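Local coordinates for predicted HD superfamily hydrolase (uncultured Thermotogales bacterium, PDB 2PQ7), which binds two iron(III) ions at an HD-domain metal centre and is probably a metal-dependent hydrolase, its substrate not established, at residues I17-V21 with L64-I68; Q57-A62 with F101-V105; E104-I109 with S122-L128; Q129-L134 with T189-A195; L134-G138 with M198-Y203. One frame throughout, in Å; residues are numbered along the deposited sequence.

Interaction 1. Residues I17-V21 with L64-I68; sequences ILNIV and LLHDI. With FE (Fe (III) ion), chain C; FE (Fe (III) ion), chain B.
Val-21 and Leu-64 make the tight part of this contact: the CG2 methyl of Val-21 sits 3.3 Å from the carbonyl O of Leu-64, close for a methyl against an oxygen. The same methyl also meets CD1 of Ile-68 at 3.9 Å, so it fills the angle between the last turn of helix 56-65 and the turn that follows. Nearly one turn earlier on helix 14-25, Leu-18, in the conformer described, one of two, sets its CD2 against CD2 of Leu-64, and Ile-17 lays its CG2 between CD1 of Leu-64 and CD2 of Leu-65. With CG1 anti to the backbone N (chi1 -157°) and the chain extended beyond it, Ile-68 carries its CD1 across to the helix, 3.8 Å from CG2 of Ile-20.

The side toward solvent is that of Leu-18 and Ile-20, both partly exposed, whereas Ile-17, Val-21 and their three partners are buried; Tyr-87 and Leu-91 of helix 80-91 pack on Ile-20. From Leu-65 to Ile-68 the chain makes a type I beta turn, which turns His-66 and Asp-67 away from the apolar layer. His-66 NE2 binds one iron at 2.2 Å; Asp-67 bridges, OD2 on that iron and OD1 on the other. His-37 and Asp-132 join the first iron, His-80 and His-112 the second. The apolar face of helix 14-25 thus backs the His-Asp pair that gives the HD domain its name.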
# COMPACT_ATOMS: atom_id res chain seq x y z
N ILE A 17 17.59 6.16 27.08
CA ILE A 17 18.13 5.87 25.74
C ILE A 17 17.15 6.30 24.67
O ILE A 17 17.53 6.95 23.71
CB ILE A 17 18.53 4.41 25.59
CG1 ILE A 17 19.64 4.09 26.58
CG2 ILE A 17 19.00 4.15 24.14
CD1 ILE A 17 19.94 2.60 26.70
N LEU A 18 15.86 5.95 24.81
CA LEU A 18 14.85 6.38 23.85
C LEU A 18 14.87 7.90 23.78
O LEU A 18 14.82 8.50 22.71
CB LEU A 18 13.43 5.93 24.26
CG LEU A 18 13.06 4.46 24.12
CD1 LEU A 18 11.87 4.12 25.00
CD2 LEU A 18 12.77 4.07 22.70
N ASN A 19 14.93 8.53 24.94
CA ASN A 19 14.92 9.99 24.97
C ASN A 19 16.06 10.60 24.11
O ASN A 19 15.84 11.47 23.28
CB ASN A 19 14.95 10.51 26.43
CG ASN A 19 14.71 12.00 26.52
OD1 ASN A 19 15.49 12.73 27.13
ND2 ASN A 19 13.62 12.45 25.91
N ILE A 20 17.26 10.06 24.31
CA ILE A 20 18.51 10.48 23.62
C ILE A 20 18.37 10.27 22.10
O ILE A 20 18.68 11.16 21.31
CB ILE A 20 19.72 9.77 24.22
CG1 ILE A 20 20.06 10.32 25.61
CG2 ILE A 20 20.95 9.91 23.31
CD1 ILE A 20 20.99 9.41 26.41
N VAL A 21 17.79 9.14 21.70
CA VAL A 21 17.54 8.86 20.32
C VAL A 21 16.57 9.88 19.73
O VAL A 21 16.80 10.46 18.69
CB VAL A 21 17.10 7.38 20.09
CG1 VAL A 21 16.68 7.20 18.68
CG2 VAL A 21 18.21 6.40 20.51
N LEU A 64 18.17 0.41 19.00
CA LEU A 64 17.89 1.83 19.31
C LEU A 64 19.03 2.75 18.91
O LEU A 64 18.82 3.86 18.43
CB LEU A 64 17.53 2.00 20.78
CG LEU A 64 16.07 1.85 21.12
CD1 LEU A 64 15.96 2.06 22.61
CD2 LEU A 64 15.27 2.94 20.32
N LEU A 65 20.26 2.29 19.14
CA LEU A 65 21.43 3.12 18.87
C LEU A 65 22.04 2.99 17.47
O LEU A 65 22.84 3.83 17.09
CB LEU A 65 22.53 2.82 19.88
CG LEU A 65 22.19 3.26 21.29
CD1 LEU A 65 23.27 2.76 22.25
CD2 LEU A 65 21.98 4.73 21.41
N HIS A 66 21.57 2.02 16.70
CA HIS A 66 22.37 1.68 15.48
C HIS A 66 22.48 2.80 14.46
O HIS A 66 23.49 2.94 13.84
CB HIS A 66 21.89 0.39 14.83
CG HIS A 66 20.73 0.55 13.90
ND1 HIS A 66 19.45 0.81 14.33
CD2 HIS A 66 20.67 0.48 12.55
CE1 HIS A 66 18.65 0.91 13.29
NE2 HIS A 66 19.37 0.72 12.18
N ASP A 67 21.43 3.60 14.31
CA ASP A 67 21.43 4.73 13.39
C ASP A 67 21.44 6.10 14.10
O ASP A 67 21.07 7.11 13.46
CB ASP A 67 20.22 4.62 12.48
CG ASP A 67 20.41 3.59 11.36
OD1 ASP A 67 21.54 3.19 10.97
OD2 ASP A 67 19.36 3.18 10.78
N ILE A 68 21.89 6.14 15.37
CA ILE A 68 21.83 7.38 16.12
C ILE A 68 22.74 8.45 15.52
O ILE A 68 22.46 9.64 15.65
CB ILE A 68 22.06 7.18 17.62
CG1 ILE A 68 21.44 8.35 18.42
CG2 ILE A 68 23.55 6.98 17.96
CD1 ILE A 68 21.62 8.26 19.90
FE FE C . 18.93 1.25 10.06
FE FE B . 22.29 2.24 9.37
O HOH W 1 20.86 0.84 9.43

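Interaction 2. Residues Q57-A62 with F101-V105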
# COMPACT_ATOMS: atom_id res chain seq x y z
N GLN A 57 18.27 -7.54 25.83
CA GLN A 57 18.82 -6.26 26.23
C GLN A 57 19.82 -5.75 25.17
O GLN A 57 19.74 -4.60 24.76
CB GLN A 57 19.46 -6.32 27.62
CG GLN A 57 18.46 -6.68 28.73
CD GLN A 57 19.00 -6.51 30.12
OE1 GLN A 57 20.15 -6.10 30.32
NE2 GLN A 57 18.16 -6.78 31.12
N LYS A 58 20.75 -6.62 24.81
CA LYS A 58 21.74 -6.26 23.77
C LYS A 58 21.07 -5.92 22.42
O LYS A 58 21.40 -4.92 21.85
CB LYS A 58 22.76 -7.39 23.57
CG LYS A 58 23.79 -7.57 24.69
CD LYS A 58 24.69 -8.82 24.48
CE LYS A 58 25.68 -9.02 25.62
NZ LYS A 58 26.39 -10.30 25.53
N ALA A 59 20.11 -6.73 22.01
CA ALA A 59 19.42 -6.56 20.74
C ALA A 59 18.65 -5.26 20.65
O ALA A 59 18.76 -4.52 19.70
CB ALA A 59 18.57 -7.76 20.49
N ILE A 60 17.88 -4.96 21.71
CA ILE A 60 17.10 -3.75 21.77
C ILE A 60 17.95 -2.49 21.77
O ILE A 60 17.66 -1.55 21.03
CB ILE A 60 16.23 -3.75 23.06
CG1 ILE A 60 15.14 -4.79 22.91
CG2 ILE A 60 15.65 -2.38 23.36
CD1 ILE A 60 14.15 -4.53 21.73
N ILE A 61 18.95 -2.49 22.64
CA ILE A 61 19.84 -1.34 22.77
C ILE A 61 20.62 -1.12 21.46
O ILE A 61 20.71 0.01 20.99
CB ILE A 61 20.70 -1.41 24.03
CG1 ILE A 61 19.75 -1.25 25.27
CG2 ILE A 61 21.76 -0.34 24.05
CD1 ILE A 61 20.45 -1.46 26.56
N ALA A 62 21.09 -2.21 20.88
CA ALA A 62 21.80 -2.04 19.63
C ALA A 62 20.88 -1.47 18.53
O ALA A 62 21.25 -0.59 17.78
CB ALA A 62 22.28 -3.34 19.23
N PHE A 101 29.30 -6.37 27.60
CA PHE A 101 28.03 -5.98 27.03
C PHE A 101 28.25 -4.84 26.05
O PHE A 101 27.74 -4.83 24.91
CB PHE A 101 27.08 -5.50 28.16
CG PHE A 101 25.71 -5.12 27.70
CD1 PHE A 101 25.46 -3.90 27.13
CD2 PHE A 101 24.64 -5.98 27.94
CE1 PHE A 101 24.17 -3.53 26.73
CE2 PHE A 101 23.39 -5.61 27.56
CZ PHE A 101 23.15 -4.42 26.97
N VAL A 102 28.92 -3.81 26.55
CA VAL A 102 29.18 -2.63 25.72
C VAL A 102 29.98 -2.99 24.44
O VAL A 102 29.67 -2.48 23.35
CB VAL A 102 29.90 -1.53 26.54
CG1 VAL A 102 30.28 -0.38 25.68
CG2 VAL A 102 29.05 -1.10 27.77
N ALA A 103 30.99 -3.85 24.56
CA ALA A 103 31.78 -4.22 23.38
C ALA A 103 30.91 -4.92 22.36
O ALA A 103 31.04 -4.69 21.17
CB ALA A 103 32.93 -5.06 23.78
N GLU A 104 30.02 -5.77 22.80
CA GLU A 104 29.19 -6.52 21.85
C GLU A 104 28.22 -5.58 21.13
O GLU A 104 28.00 -5.68 19.93
CB GLU A 104 28.42 -7.70 22.51
CG GLU A 104 27.51 -8.43 21.51
CD GLU A 104 27.09 -9.82 21.94
OE1 GLU A 104 27.72 -10.38 22.86
OE2 GLU A 104 26.14 -10.38 21.33
N VAL A 105 27.55 -4.73 21.89
CA VAL A 105 26.64 -3.78 21.29
C VAL A 105 27.36 -2.86 20.31
O VAL A 105 26.85 -2.59 19.20
CB VAL A 105 25.86 -2.94 22.35
CG1 VAL A 105 25.07 -1.80 21.72
CG2 VAL A 105 24.95 -3.84 23.15
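A helix-helix contact with an apolar inner end and a charged outer end joins helices 56-65 and 99-111 within the HD domain. The short axes pass 10.0 Å apart at -51° and draw together toward Ala-62 and Val-105. There the CG1 methyl of Val-105 rests 4.0 Å from CB of Ala-62, while its CG2 faces the backbone of Lys-58 one turn earlier.

Further out, the Phe-101 ring reaches over to helix 56-65, its CG anti to the backbone N (chi1 -177°). Lys-58 runs its extended chain alongside Phe-101 in the opposite direction, CG over one face, 3.9 Å from the Phe-101 ring centroid and 28° off the normal, a CH-pi contact. The ring edge is met near its plane by CB of Gln-57 and by CD1 of Ile-61, the latter 4.0 Å from CZ of Phe-101. Phe-97 stacks with the same ring.

Beyond the ring, Lys-58 crosses Glu-104 at about a right angle, and NZ closes a 3.0 Å salt bridge to OE1 of Glu-104, coming from well above the carboxylate plane. The other carboxylate oxygen, OE2, takes the hydroxyl of Thr-124. A serine in place of Lys-58 would probably leave Glu-104 OE1 without its counter-charge and bare the face of Phe-101 that the aliphatic chain now covers.

Helix 56-65 runs on toward His-66 of the metal centre, and this flank of it is packed in the manner of the all-helical HD fold.

Interaction 3. Residues E104-I109 with S122-L128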
# COMPACT_ATOMS: atom_id res chain seq x y z
N GLU A 104 30.02 -5.77 22.80
CA GLU A 104 29.19 -6.52 21.85
C GLU A 104 28.22 -5.58 21.13
O GLU A 104 28.00 -5.68 19.93
CB GLU A 104 28.42 -7.70 22.51
CG GLU A 104 27.51 -8.43 21.51
CD GLU A 104 27.09 -9.82 21.94
OE1 GLU A 104 27.72 -10.38 22.86
OE2 GLU A 104 26.14 -10.38 21.33
N VAL A 105 27.55 -4.73 21.89
CA VAL A 105 26.64 -3.78 21.29
C VAL A 105 27.36 -2.86 20.31
O VAL A 105 26.85 -2.59 19.20
CB VAL A 105 25.86 -2.94 22.35
CG1 VAL A 105 25.07 -1.80 21.72
CG2 VAL A 105 24.95 -3.84 23.15
N SER A 106 28.51 -2.34 20.74
CA SER A 106 29.27 -1.44 19.90
C SER A 106 29.71 -2.13 18.57
O SER A 106 29.54 -1.53 17.50
CB SER A 106 30.46 -0.85 20.66
OG SER A 106 30.02 -0.08 21.78
N LYS A 107 30.20 -3.37 18.65
CA LYS A 107 30.67 -4.12 17.48
C LYS A 107 29.46 -4.36 16.60
O LYS A 107 29.55 -4.31 15.34
CB LYS A 107 31.28 -5.44 17.92
CG LYS A 107 31.87 -6.24 16.74
CD LYS A 107 32.57 -7.58 17.22
N ALA A 108 28.30 -4.66 17.16
CA ALA A 108 27.12 -4.89 16.35
C ALA A 108 26.78 -3.68 15.53
O ALA A 108 26.43 -3.75 14.35
CB ALA A 108 25.94 -5.30 17.23
N ILE A 109 26.85 -2.51 16.13
CA ILE A 109 26.53 -1.29 15.41
C ILE A 109 27.58 -1.04 14.35
O ILE A 109 27.30 -0.63 13.22
CB ILE A 109 26.45 -0.10 16.39
CG1 ILE A 109 25.26 -0.32 17.36
CG2 ILE A 109 26.37 1.27 15.64
CD1 ILE A 109 25.23 0.67 18.54
N SER A 122 28.81 -11.36 15.90
CA SER A 122 28.12 -11.74 17.13
C SER A 122 26.65 -11.99 16.87
O SER A 122 26.09 -11.59 15.85
CB SER A 122 28.23 -10.65 18.18
OG SER A 122 27.50 -9.46 17.83
N LEU A 123 26.01 -12.63 17.82
CA LEU A 123 24.58 -12.88 17.73
C LEU A 123 23.86 -11.52 17.69
O LEU A 123 22.93 -11.32 16.92
CB LEU A 123 24.05 -13.67 18.92
CG LEU A 123 24.53 -15.12 19.04
CD1 LEU A 123 24.09 -15.72 20.36
CD2 LEU A 123 24.00 -15.93 17.89
N THR A 124 24.27 -10.58 18.52
CA THR A 124 23.64 -9.26 18.53
C THR A 124 23.80 -8.59 17.16
O THR A 124 22.83 -8.04 16.64
CB THR A 124 24.20 -8.35 19.63
OG1 THR A 124 24.02 -8.97 20.91
CG2 THR A 124 23.49 -7.00 19.64
N GLY A 125 24.97 -8.72 16.53
CA GLY A 125 25.15 -8.10 15.24
C GLY A 125 24.33 -8.72 14.12
O GLY A 125 23.82 -8.02 13.28
N LYS A 126 24.16 -10.03 14.17
CA LYS A 126 23.36 -10.75 13.21
C LYS A 126 21.89 -10.38 13.36
O LYS A 126 21.20 -10.12 12.37
CB LYS A 126 23.63 -12.24 13.35
CG LYS A 126 25.04 -12.59 12.78
CD LYS A 126 25.36 -14.07 12.95
CE LYS A 126 26.84 -14.39 12.67
NZ LYS A 126 27.25 -15.74 13.21
N ILE A 127 21.39 -10.37 14.59
CA ILE A 127 20.02 -9.98 14.87
C ILE A 127 19.78 -8.55 14.44
O ILE A 127 18.76 -8.25 13.78
CB ILE A 127 19.69 -10.14 16.35
CG1 ILE A 127 19.68 -11.64 16.69
CG2 ILE A 127 18.36 -9.47 16.70
CD1 ILE A 127 19.54 -11.95 18.13
N LEU A 128 20.72 -7.66 14.71
CA LEU A 128 20.58 -6.25 14.36
C LEU A 128 20.48 -6.09 12.87
O LEU A 128 19.61 -5.38 12.38
CB LEU A 128 21.76 -5.42 14.88
CG LEU A 128 21.75 -3.95 14.44
CD1 LEU A 128 20.46 -3.22 14.89
CD2 LEU A 128 22.97 -3.24 14.95
O HOH W 2 25.40 -5.77 12.64
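Thr-124 and Glu-104 meet at a slant across the helix pair 99-111 and 123-133. The threonine hydroxyl donates a hydrogen bond to Glu-104, OG1 to OE2 2.6 Å, and arrives 39° above the carboxylate plane; the backbone N of Thr-124 adds a weak bond to the same oxygen at 3.4 Å. Thr-124 holds OG1 beside its own backbone N (chi1 -59°), which leaves CG2 to face CB of Ala-108.

Ala-108 points toward helix 123-133, its CB 3.5 Å from CA of Gly-125, and the absence of a side chain on the glycine lets the backbones come within 3.9 Å, measured between the CA atoms of Ala-108 and Gly-125. Leu-128 brings its CD2 up beside the carbonyl O of Ala-108. Water 2 donates to that same oxygen and to the carbonyl O of Gly-125, spanning the two helices.

At the helix start Ser-122 is the N-cap, its OG accepting from Gly-125 N at 2.9 Å. Glu-104 OE2 lies beside this N-terminal turn, so the helix dipole would probably stabilise its negative charge, while Lys-58 answers the other carboxylate oxygen.

Interaction 4. Residues Q129-L134 with T189-A195. With FE (Fe (III) ion), chain C.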
# COMPACT_ATOMS: atom_id res chain seq x y z
N GLN A 129 21.40 -6.73 12.14
CA GLN A 129 21.37 -6.64 10.70
C GLN A 129 20.08 -7.20 10.13
O GLN A 129 19.46 -6.55 9.27
CB GLN A 129 22.58 -7.30 10.08
CG GLN A 129 22.68 -7.01 8.64
CD GLN A 129 24.07 -7.34 8.09
OE1 GLN A 129 24.43 -8.50 7.95
NE2 GLN A 129 24.84 -6.32 7.78
N ASP A 130 19.58 -8.32 10.64
CA ASP A 130 18.33 -8.83 10.19
C ASP A 130 17.19 -7.85 10.45
O ASP A 130 16.34 -7.63 9.58
CB ASP A 130 17.97 -10.14 10.90
CG ASP A 130 18.74 -11.35 10.41
OD1 ASP A 130 19.51 -11.26 9.40
OD2 ASP A 130 18.53 -12.43 11.03
N ALA A 131 17.13 -7.33 11.65
CA ALA A 131 16.09 -6.41 12.09
C ALA A 131 16.05 -5.14 11.22
O ALA A 131 14.97 -4.60 10.88
CB ALA A 131 16.32 -6.05 13.54
N ASP A 132 17.24 -4.66 10.87
CA ASP A 132 17.41 -3.46 10.05
C ASP A 132 16.91 -3.77 8.64
O ASP A 132 16.06 -3.04 8.08
CB ASP A 132 18.88 -3.09 10.02
CG ASP A 132 19.17 -1.74 9.38
OD1 ASP A 132 18.40 -0.77 9.64
OD2 ASP A 132 20.18 -1.65 8.65
N ARG A 133 17.39 -4.88 8.08
CA ARG A 133 17.06 -5.18 6.69
C ARG A 133 15.61 -5.56 6.50
O ARG A 133 15.03 -5.29 5.43
CB ARG A 133 18.00 -6.23 6.09
CG ARG A 133 19.43 -5.78 6.06
CD ARG A 133 20.41 -6.85 5.67
NE ARG A 133 20.12 -7.32 4.31
CZ ARG A 133 19.51 -8.46 3.98
NH1 ARG A 133 19.17 -9.39 4.87
NH2 ARG A 133 19.30 -8.70 2.70
N LEU A 134 14.96 -6.11 7.54
CA LEU A 134 13.54 -6.46 7.41
C LEU A 134 12.69 -5.21 7.14
O LEU A 134 11.59 -5.32 6.62
CB LEU A 134 13.00 -7.09 8.70
CG LEU A 134 13.19 -8.58 8.90
CD1 LEU A 134 12.81 -9.01 10.34
CD2 LEU A 134 12.31 -9.34 7.83
N THR A 189 18.61 -14.50 2.59
CA THR A 189 19.77 -13.66 2.92
C THR A 189 19.85 -13.30 4.42
O THR A 189 20.82 -12.72 4.85
CB THR A 189 19.70 -12.33 2.15
OG1 THR A 189 18.47 -11.69 2.45
CG2 THR A 189 19.78 -12.57 0.64
N PHE A 190 18.86 -13.67 5.21
CA PHE A 190 18.84 -13.33 6.63
C PHE A 190 19.59 -14.34 7.49
O PHE A 190 19.64 -15.52 7.18
CB PHE A 190 17.41 -13.14 7.08
CG PHE A 190 16.77 -11.93 6.49
CD1 PHE A 190 16.30 -11.92 5.16
CD2 PHE A 190 16.69 -10.76 7.23
CE1 PHE A 190 15.76 -10.77 4.64
CE2 PHE A 190 16.14 -9.61 6.70
CZ PHE A 190 15.67 -9.61 5.41
N TRP A 191 20.17 -13.86 8.59
CA TRP A 191 20.98 -14.69 9.46
C TRP A 191 20.18 -15.65 10.29
O TRP A 191 20.59 -16.81 10.49
CB TRP A 191 21.78 -13.83 10.45
CG TRP A 191 22.78 -12.97 9.84
CD1 TRP A 191 22.70 -11.62 9.62
CD2 TRP A 191 24.03 -13.39 9.35
NE1 TRP A 191 23.85 -11.18 9.01
CE2 TRP A 191 24.68 -12.25 8.84
CE3 TRP A 191 24.68 -14.62 9.31
CZ2 TRP A 191 25.96 -12.31 8.30
CZ3 TRP A 191 25.94 -14.68 8.76
CH2 TRP A 191 26.57 -13.53 8.27
N THR A 192 19.11 -15.15 10.90
CA THR A 192 18.33 -15.94 11.81
C THR A 192 17.12 -16.60 11.17
O THR A 192 16.51 -16.07 10.26
CB THR A 192 17.83 -15.13 13.02
OG1 THR A 192 16.92 -14.10 12.59
CG2 THR A 192 18.97 -14.49 13.76
N GLU A 193 16.72 -17.77 11.67
CA GLU A 193 15.53 -18.41 11.15
C GLU A 193 14.27 -17.57 11.38
O GLU A 193 13.38 -17.54 10.53
CB GLU A 193 15.39 -19.80 11.82
CG GLU A 193 14.17 -20.58 11.36
CD GLU A 193 14.20 -20.90 9.86
OE1 GLU A 193 15.26 -20.81 9.18
OE2 GLU A 193 13.11 -21.26 9.34
N THR A 194 14.17 -16.92 12.51
CA THR A 194 13.02 -16.08 12.79
C THR A 194 12.96 -14.94 11.76
O THR A 194 11.86 -14.68 11.22
CB THR A 194 13.05 -15.51 14.22
OG1 THR A 194 13.12 -16.60 15.16
CG2 THR A 194 11.89 -14.59 14.52
N ALA A 195 14.07 -14.27 11.46
CA ALA A 195 14.04 -13.21 10.47
C ALA A 195 13.70 -13.78 9.11
O ALA A 195 12.98 -13.13 8.36
CB ALA A 195 15.36 -12.44 10.41
FE FE C . 18.93 1.25 10.06
O HOH W 1 20.86 0.84 9.43
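Asp-130 swings its CG beside its own backbone N (chi1 -76°), which turns the carboxylate toward the chain entering helix 193-217. Both oxygens are used there. OD1 accepts from Trp-191 N at 2.8 Å, nearly straight at 168°, and OD2 from Thr-192 N at 2.8 Å, each through its syn lone pair. The hydroxyl of Thr-192 also donates to OD2, nearly along the C-O axis, while its own oxygen caps the helix by accepting from Ala-195 N. The CB of Ala-195 presses against the same carboxylate.

One residue before, Gln-129 takes the indole: Trp-191 NE1 gives a 2.9 Å bond to OE1 of Gln-129, with amide and ring almost coplanar, and the NE2 of Gln-129 holds the carbonyl of His-112. One turn further along, Arg-133 bends at chi3 (61°) to set its guanidinium over a face of Phe-190, CZ 4.5 Å from the ring centroid, a cation-pi contact with the planes tilted against each other. NH2 of Arg-133 reaches OG1 of Thr-189 at 3.1 Å. CG of Leu-134 packs against CE2 of Phe-190.

An alanine at Asp-130 would probably strand the amides of Trp-191 and Thr-192 without acceptors and let the start of helix 193-217 shift.

Asp-132 does not touch 189-195; it puts OD1 on an iron at 2.1 Å, its OD2 accepting from water 1. Asp-130, a buried carboxylate receiving three donors, is likely to stay ionised, and it ties the metal-bearing helix to the C-terminal one.

Interaction 5. Residues L134-G138 with M198-Y203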
# COMPACT_ATOMS: atom_id res chain seq x y z
N LEU A 134 14.96 -6.11 7.54
CA LEU A 134 13.54 -6.46 7.41
C LEU A 134 12.69 -5.21 7.14
O LEU A 134 11.59 -5.32 6.62
CB LEU A 134 13.00 -7.09 8.70
CG LEU A 134 13.19 -8.58 8.90
CD1 LEU A 134 12.81 -9.01 10.34
CD2 LEU A 134 12.31 -9.34 7.83
N ASP A 135 13.19 -4.04 7.51
CA ASP A 135 12.42 -2.80 7.34
C ASP A 135 12.25 -2.38 5.88
O ASP A 135 11.44 -1.50 5.60
CB ASP A 135 13.02 -1.66 8.16
CG ASP A 135 12.01 -0.54 8.39
OD1 ASP A 135 10.87 -0.84 8.82
OD2 ASP A 135 12.39 0.62 8.16
N ALA A 136 13.01 -2.98 4.95
CA ALA A 136 12.86 -2.71 3.53
C ALA A 136 11.62 -3.38 2.91
O ALA A 136 11.26 -3.08 1.76
CB ALA A 136 14.08 -3.14 2.82
N ILE A 137 10.98 -4.29 3.63
CA ILE A 137 9.82 -4.99 3.13
C ILE A 137 8.63 -5.02 4.05
O ILE A 137 8.74 -4.90 5.26
CB ILE A 137 10.14 -6.42 2.70
CG1 ILE A 137 10.74 -7.22 3.85
CG2 ILE A 137 11.09 -6.40 1.51
CD1 ILE A 137 11.18 -8.62 3.45
N GLY A 138 7.45 -5.20 3.47
CA GLY A 138 6.24 -5.24 4.26
C GLY A 138 5.27 -4.11 3.92
O GLY A 138 5.50 -3.34 2.98
N MSE A 198 10.02 -14.20 8.93
CA MSE A 198 9.39 -12.88 8.84
C MSE A 198 9.57 -12.28 7.46
O MSE A 198 8.64 -11.62 6.95
CB MSE A 198 9.96 -11.95 9.92
CG MSE A 198 9.54 -12.34 11.33
SE MSE A 198 10.56 -11.41 12.73
CE MSE A 198 9.68 -9.70 12.88
N ALA A 199 10.75 -12.47 6.86
CA ALA A 199 11.05 -11.97 5.54
C ALA A 199 10.19 -12.69 4.51
O ALA A 199 9.63 -12.05 3.61
CB ALA A 199 12.50 -12.17 5.22
N GLU A 200 10.05 -14.01 4.64
CA GLU A 200 9.22 -14.78 3.73
C GLU A 200 7.76 -14.30 3.78
O GLU A 200 7.11 -14.13 2.75
CB GLU A 200 9.28 -16.26 4.09
CG GLU A 200 8.46 -17.16 3.20
N ASP A 201 7.27 -14.08 4.98
CA ASP A 201 5.92 -13.63 5.19
C ASP A 201 5.71 -12.22 4.60
O ASP A 201 4.75 -11.98 3.84
CB ASP A 201 5.68 -13.64 6.68
CG ASP A 201 4.34 -13.14 7.07
OD1 ASP A 201 3.30 -13.68 6.60
OD2 ASP A 201 4.29 -12.21 7.90
N ARG A 202 6.59 -11.29 4.94
CA ARG A 202 6.47 -9.95 4.39
C ARG A 202 6.62 -9.92 2.87
O ARG A 202 5.87 -9.20 2.20
CB ARG A 202 7.50 -9.02 5.01
CG ARG A 202 7.19 -8.74 6.44
CD ARG A 202 8.26 -7.83 6.98
NE ARG A 202 8.05 -7.52 8.38
CZ ARG A 202 8.60 -6.49 9.01
NH1 ARG A 202 9.34 -5.62 8.36
NH2 ARG A 202 8.30 -6.26 10.28
N TYR A 203 7.56 -10.67 2.32
CA TYR A 203 7.80 -10.73 0.88
C TYR A 203 6.57 -11.30 0.14
O TYR A 203 6.17 -10.79 -0.91
CB TYR A 203 9.04 -11.57 0.62
CG TYR A 203 9.49 -11.58 -0.81
CD1 TYR A 203 9.00 -12.52 -1.71
CD2 TYR A 203 10.40 -10.65 -1.26
CE1 TYR A 203 9.41 -12.52 -3.03
CE2 TYR A 203 10.82 -10.64 -2.58
CZ TYR A 203 10.32 -11.58 -3.46
OH TYR A 203 10.73 -11.57 -4.78
O HOH W 3 10.13 -3.29 9.84
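The loop between helices 123-133 and 139-147, which follows the last metal ligand of the HD domain, lies here against the long C-terminal helix 193-217. Leu-134 sets its CD2 over the backbone at Ala-199, 3.6 Å from its N, and crosses the selenomethionine Met-198 at about a right angle in the conformer described, one of two. Ile-137, with CG1 between its backbone N and carbonyl carbon (chi1 58°), lays CD1 against the carbonyl O of Ala-199 and CG1 against CB of Arg-202.

Arg-202 is the polar centre of the contact. Extended from CG to NE, it brings NH1 among the loop's backbone oxygens: it donates to Ile-137 O at 3.2 Å, almost in line with that carbonyl, and makes a weak, strongly bent bond to Leu-134 O. NH1 is thus shared among two loop carbonyls, one weakly, and a water, and NH2 has a weak bond to Asn-44. Gly-138 packs beside the same side chain, its CA 4.1 Å from CB of Arg-202; its backbone angles suit glycine, since a side chain would jam against the preceding carbonyl.

Asp-135 points back toward the metal centre, where OD2 bonds with His-37 ND1 and OD1 pairs with Arg-40. Glu-216 of the second subunit packs on Arg-202. Water 3 links the two sides, donating to Asp-135 OD1 at 2.8 Å and accepting from Arg-202 NH1 at 2.9 Å.

Overall arrangement
Interactions 1, 3 and 5 are buried, whereas 2 and 4 lie partly open. Helix 56-65 serves both 1 and 2, helix 99-111 both 2 and 3, helix 123-133 both 3 and 4, and helix 193-217 both 4 and 5, so the five form a chain of neighbouring contacts. Chemistry shifts along it: apolar in 1, one salt bridge at an outer end in 2, a carboxylate at a helix start in 3, a dense hydrogen-bond network in 4, and an arginine on loop carbonyls in 5. Interactions 1 and 4, centred about 20 Å apart on opposite sides of the chain's centre, supply ligands to one iron and share water 1. Only 5 touches the second subunit.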